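Local structure of phosphate transporter (Thermotoga maritima MSB8, 6L85) at residues Q40-A45 with L298-L303; E49-V54 with V250-G255. The protein probably imports phosphate across the membrane by coupling its uptake to sodium ions. One frame throughout, in Å; residues are numbered along the deposited sequence.

Both interactions use helix 38-56. Interaction 1 sets 40-45 against the end of helix 286-302, and interaction 2 sets 49-54 against helix 231-258. Their centres lie about 13 Å apart. They also touch directly, where A45 CB packs on S251 OG at 3.7 Å. Interaction 2 is the deeper, with its centre about 8 Å from the centre of the chain against about 15 Å for interaction 1. In interaction 2 the side chain of H254 lies about 4 Å from a bound phosphate ion. In interaction 1 the side chain of V300 stays about 11 Å from a sodium ion. Both contacts reach the second subunit.

Interaction 1: residues Q40-A45 with L298-L303; sequences QAALIA and LGVFFL
V300 points its CG1 methyl at A42 and A45, while F301 turns its ring alongside L43. The two helices run antiparallel at 174°, with short-segment axes 8.8 Å apart. That spacing is bridged by side chains. V300 CG1 is anti to the backbone N (chi1 159°), which aims this branch across the gap. It lies 3.9 Å from A45 CB and 4.1 Å from A42 CB. The same methyl comes 3.5 Å from A42 O. F301 and L43 lie side by side and point the same way. L43 CD2 meets the ring at F301 CE1, 4.0 Å away, on an oblique approach. A42 CB reaches the same ring obliquely at F301 CD1, 4.4 Å away. The contact is apolar between its side chains and modest in area, burying 202 Å² in all. Helix 2-32 adds V23 against V300, and helix 231-258 adds C248 against I44. The F301 ring also meets F215 of the second subunit edge-to-face, and V216 of that subunit packs on L43. The contact therefore joins helices 38-56 and 286-302 within the chain and borders the subunit interface.

Interaction 2: residues E49-V54 with V250-G255; sequences EFLGAV and VSFSHG
A buried histidine-carboxylate pair beside a bound phosphate ion marks this close helix crossing, where H254 gives its ND1 hydrogen to E49. The bond from H254 ND1 to E49 OE1 is short, 2.5 Å, and nearly straight at 171°. OE1 lies almost in the imidazole plane and is met on its syn side. The carboxylate and ring planes stand 68° apart. E49 bends at chi2 (-81°), which swings its carboxylate across to H254. At the other end of the ring, H254 NE2 is hydrogen-bonded to D22, a ligand of one sodium site, so H254 is second-shell to that metal and E49 holds it on the ND1 side. An alanine in place of E49 would probably leave H254 ND1 without its acceptor and the ring freer to turn. The helix axes pass at 6.4 Å, which glycines on both sides permit: a CB on G52 or G255 would clash with F252 O and E49 O respectively. G255 CA makes a CA-H...O contact with E49 O, 3.5 Å away. G52 CA likewise approaches F252 O at 3.3 Å. This same CA sits over one face of the F252 ring, 3.8 Å from its centroid, as a CH-pi contact.

Interaction 1: residues Q40-A45 with L298-L303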
loop_
_atom_site.group_PDB
_atom_site.type_symbol
_atom_site.label_atom_id
_atom_site.label_comp_id
_atom_site.label_asym_id
_atom_site.label_seq_id
_atom_site.Cartn_x
_atom_site.Cartn_y
_atom_site.Cartn_z
ATOM N N GLN B 40 4.543 14.809 -12.610
ATOM C CA GLN B 40 4.688 13.485 -12.017
ATOM C C GLN B 40 4.742 13.586 -10.501
ATOM O O GLN B 40 4.114 12.789 -9.791
ATOM C CB GLN B 40 5.950 12.798 -12.546
ATOM C CG GLN B 40 5.992 12.607 -14.053
ATOM C CD GLN B 40 7.300 11.994 -14.517
ATOM O OE1 GLN B 40 8.387 12.460 -14.171
ATOM N NE2 GLN B 40 7.199 10.928 -15.297
ATOM N N ALA B 41 5.541 14.534 -9.995
ATOM C CA ALA B 41 5.645 14.748 -8.557
ATOM C C ALA B 41 4.268 14.965 -7.953
ATOM O O ALA B 41 3.942 14.389 -6.909
ATOM C CB ALA B 41 6.557 15.942 -8.259
ATOM N N ALA B 42 3.428 15.750 -8.633
ATOM C CA ALA B 42 2.091 16.025 -8.119
ATOM C C ALA B 42 1.238 14.757 -8.070
ATOM O O ALA B 42 0.547 14.512 -7.076
ATOM C CB ALA B 42 1.421 17.111 -8.961
ATOM N N LEU B 43 1.279 13.928 -9.123
ATOM C CA LEU B 43 0.439 12.720 -9.130
ATOM C C LEU B 43 0.871 11.723 -8.050
ATOM O O LEU B 43 0.029 11.142 -7.317
ATOM C CB LEU B 43 0.473 12.071 -10.517
ATOM C CG LEU B 43 -0.131 12.928 -11.634
ATOM C CD1 LEU B 43 0.179 12.374 -13.056
ATOM C CD2 LEU B 43 -1.625 13.118 -11.429
ATOM N N ILE B 44 2.187 11.518 -7.934
ATOM C CA ILE B 44 2.709 10.652 -6.883
ATOM C C ILE B 44 2.274 11.161 -5.514
ATOM O O ILE B 44 1.760 10.394 -4.679
ATOM C CB ILE B 44 4.243 10.548 -6.968
ATOM C CG1 ILE B 44 4.690 10.082 -8.348
ATOM C CG2 ILE B 44 4.768 9.602 -5.898
ATOM C CD1 ILE B 44 6.190 10.024 -8.502
ATOM N N ALA B 45 2.475 12.464 -5.261
ATOM C CA ALA B 45 2.138 13.021 -3.951
ATOM C C ALA B 45 0.659 12.870 -3.673
ATOM O O ALA B 45 0.265 12.620 -2.537
ATOM C CB ALA B 45 2.539 14.492 -3.866
ATOM N N LEU B 298 -6.039 17.196 -3.843
ATOM C CA LEU B 298 -6.500 18.139 -4.850
ATOM C C LEU B 298 -5.716 19.450 -4.774
ATOM O O LEU B 298 -5.392 20.044 -5.808
ATOM C CB LEU B 298 -8.013 18.341 -4.695
ATOM C CG LEU B 298 -8.890 17.185 -5.227
ATOM C CD1 LEU B 298 -10.366 17.370 -4.904
ATOM C CD2 LEU B 298 -8.744 16.982 -6.746
ATOM N N GLY B 299 -5.354 19.901 -3.566
ATOM C CA GLY B 299 -4.518 21.084 -3.457
ATOM C C GLY B 299 -3.133 20.861 -4.032
ATOM O O GLY B 299 -2.549 21.759 -4.645
ATOM N N VAL B 300 -2.579 19.663 -3.832
ATOM C CA VAL B 300 -1.291 19.342 -4.432
ATOM C C VAL B 300 -1.380 19.473 -5.941
ATOM O O VAL B 300 -0.502 20.062 -6.583
ATOM C CB VAL B 300 -0.842 17.922 -4.041
ATOM C CG1 VAL B 300 0.212 17.395 -5.073
ATOM C CG2 VAL B 300 -0.305 17.883 -2.630
ATOM N N PHE B 301 -2.457 18.940 -6.528
ATOM C CA PHE B 301 -2.546 18.926 -7.985
ATOM C C PHE B 301 -2.871 20.295 -8.575
ATOM O O PHE B 301 -2.288 20.679 -9.589
ATOM C CB PHE B 301 -3.591 17.916 -8.457
ATOM C CG PHE B 301 -3.633 17.766 -9.951
ATOM C CD1 PHE B 301 -2.653 17.041 -10.619
ATOM C CD2 PHE B 301 -4.627 18.379 -10.691
ATOM C CE1 PHE B 301 -2.685 16.901 -12.022
ATOM C CE2 PHE B 301 -4.675 18.247 -12.094
ATOM C CZ PHE B 301 -3.703 17.503 -12.759
ATOM N N PHE B 302 -3.821 21.023 -8.003
ATOM C CA PHE B 302 -4.281 22.247 -8.643
ATOM C C PHE B 302 -3.510 23.490 -8.241
ATOM O O PHE B 302 -3.583 24.500 -8.956
ATOM C CB PHE B 302 -5.757 22.491 -8.352
ATOM C CG PHE B 302 -6.679 21.609 -9.145
ATOM C CD1 PHE B 302 -6.799 21.764 -10.524
ATOM C CD2 PHE B 302 -7.424 20.625 -8.514
ATOM C CE1 PHE B 302 -7.649 20.945 -11.259
ATOM C CE2 PHE B 302 -8.278 19.807 -9.232
ATOM C CZ PHE B 302 -8.393 19.964 -10.612
ATOM N N LEU B 303 -2.811 23.481 -7.113
ATOM C CA LEU B 303 -2.170 24.730 -6.731
ATOM C C LEU B 303 -0.716 24.543 -6.313
ATOM O O LEU B 303 0.101 25.451 -6.494
ATOM C CB LEU B 303 -2.995 25.410 -5.630
ATOM C CG LEU B 303 -2.523 26.791 -5.170
ATOM C CD1 LEU B 303 -2.263 27.710 -6.376
ATOM C CD2 LEU B 303 -3.536 27.414 -4.202
#

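Interaction 2: residues E49-V54 with V250-G255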
loop_
_atom_site.group_PDB
_atom_site.type_symbol
_atom_site.label_atom_id
_atom_site.label_comp_id
_atom_site.label_asym_id
_atom_site.label_seq_id
_atom_site.Cartn_x
_atom_site.Cartn_y
_atom_site.Cartn_z
ATOM N N GLU B 49 0.140 11.298 -0.069
ATOM C CA GLU B 49 -0.454 12.144 0.965
ATOM C C GLU B 49 -1.755 11.526 1.470
ATOM O O GLU B 49 -2.004 11.453 2.685
ATOM C CB GLU B 49 -0.743 13.549 0.412
ATOM C CG GLU B 49 0.446 14.377 -0.042
ATOM C CD GLU B 49 1.126 15.042 1.138
ATOM O OE1 GLU B 49 0.456 15.175 2.183
ATOM O OE2 GLU B 49 2.315 15.402 1.035
ATOM N N PHE B 50 -2.608 11.086 0.536
ATOM C CA PHE B 50 -3.887 10.498 0.923
ATOM C C PHE B 50 -3.657 9.216 1.706
ATOM O O PHE B 50 -4.322 8.969 2.715
ATOM C CB PHE B 50 -4.757 10.259 -0.323
ATOM C CG PHE B 50 -5.994 9.431 -0.064
ATOM C CD1 PHE B 50 -7.155 10.018 0.429
ATOM C CD2 PHE B 50 -5.993 8.059 -0.310
ATOM C CE1 PHE B 50 -8.294 9.244 0.675
ATOM C CE2 PHE B 50 -7.146 7.278 -0.079
ATOM C CZ PHE B 50 -8.283 7.862 0.404
ATOM N N LEU B 51 -2.661 8.423 1.297
ATOM C CA LEU B 51 -2.386 7.166 1.992
ATOM C C LEU B 51 -1.905 7.398 3.424
ATOM O O LEU B 51 -2.319 6.686 4.348
ATOM C CB LEU B 51 -1.351 6.372 1.201
ATOM C CG LEU B 51 -1.219 4.888 1.514
ATOM C CD1 LEU B 51 -2.500 4.177 1.095
ATOM C CD2 LEU B 51 -0.013 4.324 0.786
ATOM N N GLY B 52 -1.000 8.366 3.623
ATOM C CA GLY B 52 -0.558 8.689 4.975
ATOM C C GLY B 52 -1.672 9.248 5.835
ATOM O O GLY B 52 -1.812 8.877 6.999
ATOM N N ALA B 53 -2.503 10.127 5.262
ATOM C CA ALA B 53 -3.641 10.665 5.998
ATOM C C ALA B 53 -4.569 9.556 6.488
ATOM O O ALA B 53 -5.041 9.589 7.631
ATOM C CB ALA B 53 -4.416 11.641 5.114
ATOM N N VAL B 54 -4.852 8.572 5.630
ATOM C CA VAL B 54 -5.804 7.526 5.993
ATOM C C VAL B 54 -5.159 6.464 6.884
ATOM O O VAL B 54 -5.808 5.907 7.776
ATOM C CB VAL B 54 -6.402 6.902 4.709
ATOM C CG1 VAL B 54 -6.919 5.494 4.987
ATOM C CG2 VAL B 54 -7.516 7.792 4.154
ATOM N N VAL B 250 8.415 10.982 2.402
ATOM C CA VAL B 250 8.065 12.264 3.022
ATOM C C VAL B 250 6.588 12.586 2.812
ATOM O O VAL B 250 5.917 13.048 3.738
ATOM C CB VAL B 250 8.961 13.421 2.526
ATOM C CG1 VAL B 250 8.607 14.710 3.272
ATOM C CG2 VAL B 250 10.412 13.116 2.753
ATOM N N SER B 251 6.071 12.368 1.600
ATOM C CA SER B 251 4.661 12.629 1.287
ATOM C C SER B 251 3.713 11.891 2.224
ATOM O O SER B 251 2.712 12.448 2.697
ATOM C CB SER B 251 4.366 12.192 -0.144
ATOM O OG SER B 251 4.501 13.267 -1.032
ATOM N N PHE B 252 3.981 10.600 2.422
ATOM C CA PHE B 252 3.209 9.775 3.337
ATOM C C PHE B 252 3.228 10.367 4.740
ATOM O O PHE B 252 2.176 10.518 5.384
ATOM C CB PHE B 252 3.799 8.358 3.332
ATOM C CG PHE B 252 3.096 7.383 4.245
ATOM C CD1 PHE B 252 3.421 7.307 5.595
ATOM C CD2 PHE B 252 2.127 6.522 3.746
ATOM C CE1 PHE B 252 2.781 6.402 6.441
ATOM C CE2 PHE B 252 1.480 5.603 4.588
ATOM C CZ PHE B 252 1.811 5.548 5.930
ATOM N N SER B 253 4.429 10.689 5.236
ATOM C CA SER B 253 4.536 11.183 6.604
ATOM C C SER B 253 3.894 12.560 6.733
ATOM O O SER B 253 3.333 12.898 7.777
ATOM C CB SER B 253 6.002 11.199 7.028
ATOM O OG SER B 253 6.635 12.312 6.452
ATOM N N HIS B 254 3.883 13.320 5.644
ATOM C CA HIS B 254 3.225 14.615 5.655
ATOM C C HIS B 254 1.713 14.462 5.779
ATOM O O HIS B 254 1.074 15.169 6.573
ATOM C CB HIS B 254 3.575 15.409 4.397
ATOM C CG HIS B 254 2.845 16.700 4.329
ATOM N ND1 HIS B 254 1.643 16.834 3.676
ATOM C CD2 HIS B 254 3.096 17.896 4.912
ATOM C CE1 HIS B 254 1.188 18.065 3.841
ATOM N NE2 HIS B 254 2.046 18.725 4.603
ATOM N N GLY B 255 1.118 13.577 4.967
ATOM C CA GLY B 255 -0.299 13.274 5.130
ATOM C C GLY B 255 -0.626 12.814 6.538
ATOM O O GLY B 255 -1.603 13.269 7.133
#